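Local coordinates for autoinducer 2 sensor kinase/phosphatase LuxQ (Vibrio cholerae, PDB 3C38), which senses the autoinducer AI-2 through its complex with LuxP, switching from kinase to phosphatase in the quorum-sensing phosphorelay to LuxU and LuxO, at residues L112-V125 / S133-E145. Sequence-based numbering, arbitrary orientation. Where two conformers were deposited one is given.
Sequences LIRRVAISGNWHLV and SVHILMRRSSLIE
His123 and Val125 pair with Met138 and Ile136 as hydrogen-bonded pairs of an antiparallel β-hairpin, in which strand 123-127, outermost within this chain of a five-stranded sheet in the Cache-clan periplasmic domain, lies beside strand 134-143. The bond from Val125 N to Ile136 O (2.9 Å) is almost straight at 175°. On the N-terminal side of His123 the pairing gives way to a water, which donates to Ile118 O and Asn121 O and accepts from Arg140 N, and to a weak bond from Gly120 N to Arg140 O. On one face of the sheet Met138, with CG anti to its carbonyl carbon (chi1 -78°) and chi2 extended, brings SD to 3.6 Å from Leu112 CD1 of helix 106-115, while its CB meets Val116 CG2. On the other face, Arg139 runs extended across the Trp122 ring, with CD 3.6 Å from the centroid of the five-membered ring in a CH-π contact. Its guanidinium continues past the indole to Asp45 and Gln44 of helix 22-47. Arg140 bends at chi3 (65°) and reaches Ser119 OG edge-on, NH2 at 2.7 Å and NE at 3.0 Å, both weak bonds; Ala117 O lies over one guanidinium face. A second water links Ser119 OG to Ser142 OG. Neighbouring arginines thus serve opposite faces: Arg139 ties the hairpin to the long helix through Asp45, whereas the Arg140 side chain grips the connecting loop by two weak bonds.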
loop_
_atom_site.group_PDB
_atom_site.type_symbol
_atom_site.label_atom_id
_atom_site.label_comp_id
_atom_site.label_asym_id
_atom_site.label_seq_id
_atom_site.Cartn_x
_atom_site.Cartn_y
_atom_site.Cartn_z
ATOM N N LEU A 112 6.839 -6.638 11.747
ATOM C CA LEU A 112 5.568 -6.432 11.059
ATOM C C LEU A 112 4.708 -7.681 11.157
ATOM O O LEU A 112 3.483 -7.592 11.191
ATOM C CB LEU A 112 5.810 -6.086 9.588
ATOM C CG LEU A 112 6.501 -4.749 9.321
ATOM C CD1 LEU A 112 6.666 -4.541 7.822
ATOM C CD2 LEU A 112 5.675 -3.620 9.923
ATOM N N ILE A 113 5.361 -8.841 11.198
ATOM C CA ILE A 113 4.672 -10.122 11.312
ATOM C C ILE A 113 3.659 -10.032 12.443
ATOM O O ILE A 113 2.498 -10.381 12.288
ATOM C CB ILE A 113 5.649 -11.257 11.671
ATOM C CG1 ILE A 113 6.836 -11.262 10.709
ATOM C CG2 ILE A 113 4.928 -12.586 11.651
ATOM C CD1 ILE A 113 6.484 -11.597 9.304
ATOM N N ARG A 114 4.122 -9.565 13.589
ATOM C CA ARG A 114 3.274 -9.429 14.764
ATOM C C ARG A 114 2.230 -8.342 14.582
ATOM O O ARG A 114 1.053 -8.539 14.881
ATOM C CB ARG A 114 4.135 -9.091 15.981
ATOM C CG ARG A 114 5.071 -10.197 16.411
ATOM C CD ARG A 114 4.294 -11.345 17.030
ATOM N NE ARG A 114 5.177 -12.432 17.439
ATOM C CZ ARG A 114 4.992 -13.153 18.537
ATOM N NH1 ARG A 114 3.957 -12.896 19.328
ATOM N NH2 ARG A 114 5.847 -14.116 18.849
ATOM N N ARG A 115 2.678 -7.191 14.085
ATOM C CA ARG A 115 1.811 -6.038 13.863
ATOM C C ARG A 115 0.536 -6.384 13.105
ATOM O O ARG A 115 -0.558 -5.985 13.498
ATOM C CB ARG A 115 2.573 -4.947 13.107
ATOM C CG ARG A 115 3.799 -4.431 13.845
ATOM C CD ARG A 115 4.383 -3.222 13.145
ATOM N NE ARG A 115 5.406 -2.563 13.950
ATOM C CZ ARG A 115 5.971 -1.409 13.622
ATOM N NH1 ARG A 115 5.608 -0.800 12.508
ATOM N NH2 ARG A 115 6.880 -0.857 14.411
ATOM N N VAL A 116 0.682 -7.120 12.011
ATOM C CA VAL A 116 -0.464 -7.517 11.207
ATOM C C VAL A 116 -0.920 -8.888 11.712
ATOM O O VAL A 116 -0.736 -9.903 11.050
ATOM C CB VAL A 116 -0.075 -7.586 9.714
ATOM C CG1 VAL A 116 -1.273 -7.968 8.879
ATOM C CG2 VAL A 116 0.466 -6.246 9.260
ATOM N N ALA A 117 -1.517 -8.891 12.901
ATOM C CA ALA A 117 -1.982 -10.103 13.567
ATOM C C ALA A 117 -3.014 -10.924 12.821
ATOM O O ALA A 117 -2.806 -12.112 12.578
ATOM C CB ALA A 117 -2.519 -9.754 14.947
ATOM N N ILE A 118 -4.127 -10.298 12.453
ATOM C CA ILE A 118 -5.203 -11.001 11.763
ATOM C C ILE A 118 -5.159 -11.001 10.231
ATOM O O ILE A 118 -4.494 -10.169 9.612
ATOM C CB ILE A 118 -6.546 -10.438 12.198
ATOM C CG1 ILE A 118 -6.682 -8.997 11.697
ATOM C CG2 ILE A 118 -6.637 -10.483 13.720
ATOM C CD1 ILE A 118 -8.023 -8.363 11.988
ATOM N N SER A 119 -5.888 -11.943 9.633
ATOM C CA SER A 119 -5.947 -12.087 8.176
ATOM C C SER A 119 -7.183 -11.408 7.583
ATOM O O SER A 119 -8.135 -11.081 8.304
ATOM C CB SER A 119 -5.972 -13.581 7.785
ATOM O OG SER A 119 -4.822 -14.278 8.236
ATOM N N GLY A 120 -7.163 -11.198 6.268
ATOM C CA GLY A 120 -8.304 -10.600 5.597
ATOM C C GLY A 120 -8.554 -9.125 5.839
ATOM O O GLY A 120 -9.592 -8.601 5.426
ATOM N N ASN A 121 -7.620 -8.450 6.509
ATOM C CA ASN A 121 -7.756 -7.018 6.778
ATOM C C ASN A 121 -6.461 -6.263 6.523
ATOM O O ASN A 121 -5.380 -6.703 6.910
ATOM C CB ASN A 121 -8.197 -6.761 8.221
ATOM C CG ASN A 121 -9.665 -7.080 8.453
ATOM O OD1 ASN A 121 -10.367 -6.332 9.136
ATOM N ND2 ASN A 121 -10.134 -8.195 7.899
ATOM N N TRP A 122 -6.585 -5.125 5.856
ATOM C CA TRP A 122 -5.440 -4.282 5.560
ATOM C C TRP A 122 -5.022 -3.598 6.857
ATOM O O TRP A 122 -5.874 -3.244 7.675
ATOM C CB TRP A 122 -5.817 -3.229 4.518
ATOM C CG TRP A 122 -5.855 -3.753 3.122
ATOM C CD1 TRP A 122 -6.958 -4.093 2.399
ATOM C CD2 TRP A 122 -4.724 -4.016 2.285
ATOM N NE1 TRP A 122 -6.583 -4.557 1.157
ATOM C CE2 TRP A 122 -5.216 -4.521 1.061
ATOM C CE3 TRP A 122 -3.338 -3.879 2.453
ATOM C CZ2 TRP A 122 -4.372 -4.885 0.004
ATOM C CZ3 TRP A 122 -2.498 -4.237 1.409
ATOM C CH2 TRP A 122 -3.020 -4.739 0.195
ATOM N N HIS A 123 -3.718 -3.428 7.048
ATOM C CA HIS A 123 -3.197 -2.783 8.246
ATOM C C HIS A 123 -2.284 -1.629 7.859
ATOM O O HIS A 123 -1.353 -1.805 7.070
ATOM C CB HIS A 123 -2.389 -3.774 9.088
ATOM C CG HIS A 123 -3.222 -4.796 9.794
ATOM N ND1 HIS A 123 -3.759 -4.585 11.047
ATOM C CD2 HIS A 123 -3.617 -6.036 9.419
ATOM C CE1 HIS A 123 -4.447 -5.651 11.412
ATOM N NE2 HIS A 123 -4.377 -6.546 10.443
ATOM N N LEU A 124 -2.560 -0.452 8.416
ATOM C CA LEU A 124 -1.744 0.725 8.168
ATOM C C LEU A 124 -0.662 0.686 9.235
ATOM O O LEU A 124 -0.941 0.867 10.419
ATOM C CB LEU A 124 -2.582 1.997 8.296
ATOM C CG LEU A 124 -1.796 3.312 8.252
ATOM C CD1 LEU A 124 -0.978 3.378 6.966
ATOM C CD2 LEU A 124 -2.763 4.491 8.351
ATOM N N VAL A 125 0.566 0.414 8.817
ATOM C CA VAL A 125 1.688 0.326 9.738
ATOM C C VAL A 125 2.848 1.189 9.243
ATOM O O VAL A 125 2.910 1.545 8.070
ATOM C CB VAL A 125 2.158 -1.112 9.875
ATOM C CG1 VAL A 125 0.997 -1.988 10.313
ATOM C CG2 VAL A 125 2.718 -1.590 8.556
ATOM N N SER A 133 10.282 7.625 8.700
ATOM C CA SER A 133 9.505 6.406 8.831
ATOM C C SER A 133 8.671 6.177 7.575
ATOM O O SER A 133 8.054 7.098 7.042
ATOM C CB SER A 133 8.595 6.482 10.058
ATOM O OG SER A 133 7.565 7.434 9.865
ATOM N N VAL A 134 8.673 4.936 7.109
ATOM C CA VAL A 134 7.932 4.534 5.927
ATOM C C VAL A 134 6.534 4.031 6.300
ATOM O O VAL A 134 6.389 3.183 7.188
ATOM C CB VAL A 134 8.696 3.414 5.186
ATOM C CG1 VAL A 134 7.811 2.769 4.147
ATOM C CG2 VAL A 134 9.947 3.995 4.541
ATOM N N HIS A 135 5.513 4.565 5.636
ATOM C CA HIS A 135 4.127 4.155 5.877
ATOM C C HIS A 135 3.737 3.053 4.876
ATOM O O HIS A 135 3.910 3.194 3.662
ATOM C CB HIS A 135 3.212 5.374 5.777
ATOM C CG HIS A 135 3.441 6.374 6.866
ATOM N ND1 HIS A 135 2.719 6.373 8.042
ATOM C CD2 HIS A 135 4.379 7.343 7.005
ATOM C CE1 HIS A 135 3.202 7.296 8.856
ATOM N NE2 HIS A 135 4.212 7.898 8.249
ATOM N N ILE A 136 3.215 1.948 5.401
ATOM C CA ILE A 136 2.873 0.797 4.581
ATOM C C ILE A 136 1.504 0.220 4.872
ATOM O O ILE A 136 1.091 0.151 6.024
ATOM C CB ILE A 136 3.878 -0.335 4.819
ATOM C CG1 ILE A 136 5.298 0.218 4.762
ATOM C CG2 ILE A 136 3.670 -1.449 3.801
ATOM C CD1 ILE A 136 6.361 -0.804 5.141
ATOM N N LEU A 137 0.798 -0.182 3.817
ATOM C CA LEU A 137 -0.505 -0.824 3.966
ATOM C C LEU A 137 -0.167 -2.301 3.761
ATOM O O LEU A 137 0.347 -2.692 2.711
ATOM C CB LEU A 137 -1.481 -0.352 2.894
ATOM C CG LEU A 137 -2.007 1.076 3.067
ATOM C CD1 LEU A 137 -2.727 1.532 1.799
ATOM C CD2 LEU A 137 -2.949 1.118 4.269
ATOM N N MET A 138 -0.405 -3.114 4.784
ATOM C CA MET A 138 -0.090 -4.522 4.677
ATOM C C MET A 138 -1.287 -5.406 4.916
ATOM O O MET A 138 -2.237 -5.019 5.596
ATOM C CB MET A 138 1.011 -4.904 5.656
ATOM C CG MET A 138 2.390 -4.516 5.203
ATOM S SD MET A 138 3.599 -5.401 6.159
ATOM C CE MET A 138 3.338 -7.044 5.594
ATOM N N ARG A 139 -1.225 -6.604 4.352
ATOM C CA ARG A 139 -2.301 -7.567 4.498
ATOM C C ARG A 139 -1.728 -8.978 4.466
ATOM O O ARG A 139 -0.802 -9.273 3.708
ATOM C CB ARG A 139 -3.334 -7.368 3.389
ATOM C CG ARG A 139 -4.607 -8.178 3.564
ATOM C CD ARG A 139 -5.662 -7.710 2.583
ATOM N NE ARG A 139 -6.891 -8.491 2.695
ATOM C CZ ARG A 139 -7.035 -9.719 2.208
ATOM N NH1 ARG A 139 -6.026 -10.302 1.570
ATOM N NH2 ARG A 139 -8.188 -10.355 2.363
ATOM N N ARG A 140 -2.284 -9.840 5.314
ATOM C CA ARG A 140 -1.836 -11.231 5.426
ATOM C C ARG A 140 -2.873 -12.222 4.877
ATOM O O ARG A 140 -4.075 -12.058 5.078
ATOM C CB ARG A 140 -1.570 -11.555 6.905
ATOM C CG ARG A 140 -0.828 -12.844 7.148
ATOM C CD ARG A 140 -0.761 -13.184 8.637
ATOM N NE ARG A 140 -2.082 -13.461 9.178
ATOM C CZ ARG A 140 -2.310 -14.199 10.258
ATOM N NH1 ARG A 140 -1.299 -14.744 10.924
ATOM N NH2 ARG A 140 -3.558 -14.402 10.667
ATOM N N SER A 141 -2.408 -13.255 4.190
ATOM C CA SER A 141 -3.314 -14.268 3.667
ATOM C C SER A 141 -2.765 -15.666 3.966
ATOM O O SER A 141 -1.654 -16.014 3.565
ATOM C CB SER A 141 -3.511 -14.088 2.158
ATOM O OG SER A 141 -4.568 -14.912 1.689
ATOM N N SER A 142 -3.556 -16.463 4.672
ATOM C CA SER A 142 -3.157 -17.819 5.049
ATOM C C SER A 142 -2.772 -18.681 3.856
ATOM O O SER A 142 -3.409 -18.627 2.810
ATOM C CB SER A 142 -4.300 -18.492 5.808
ATOM O OG SER A 142 -4.840 -17.616 6.792
ATOM N N LEU A 143 -1.715 -19.469 4.016
ATOM C CA LEU A 143 -1.254 -20.372 2.964
ATOM C C LEU A 143 -1.542 -21.781 3.459
ATOM O O LEU A 143 -0.781 -22.342 4.249
ATOM C CB LEU A 143 0.248 -20.208 2.719
ATOM C CG LEU A 143 0.690 -18.879 2.113
ATOM C CD1 LEU A 143 2.206 -18.798 2.090
ATOM C CD2 LEU A 143 0.126 -18.749 0.704
ATOM N N ILE A 144 -2.655 -22.343 3.003
ATOM C CA ILE A 144 -3.063 -23.680 3.406
ATOM C C ILE A 144 -2.687 -24.706 2.346
ATOM O O ILE A 144 -2.368 -24.352 1.212
ATOM C CB ILE A 144 -4.569 -23.692 3.691
ATOM C CG1 ILE A 144 -4.845 -22.725 4.846
ATOM C CG2 ILE A 144 -5.040 -25.093 4.048
ATOM C CD1 ILE A 144 -6.294 -22.348 5.033
ATOM N N GLU A 145 -2.711 -25.981 2.703
ATOM C CA GLU A 145 -2.327 -26.992 1.736
ATOM C C GLU A 145 -3.450 -27.945 1.346
ATOM O O GLU A 145 -4.373 -28.194 2.126
ATOM C CB GLU A 145 -1.134 -27.776 2.267
ATOM C CG GLU A 145 -0.187 -28.212 1.181
ATOM C CD GLU A 145 0.064 -29.690 1.204
ATOM O OE1 GLU A 145 -0.355 -30.346 2.183
ATOM O OE2 GLU A 145 0.688 -30.195 0.248
HETATM O O HOH W 1 -4.133 -8.981 7.143
HETATM O O HOH W 2 -5.555 -17.076 9.170
#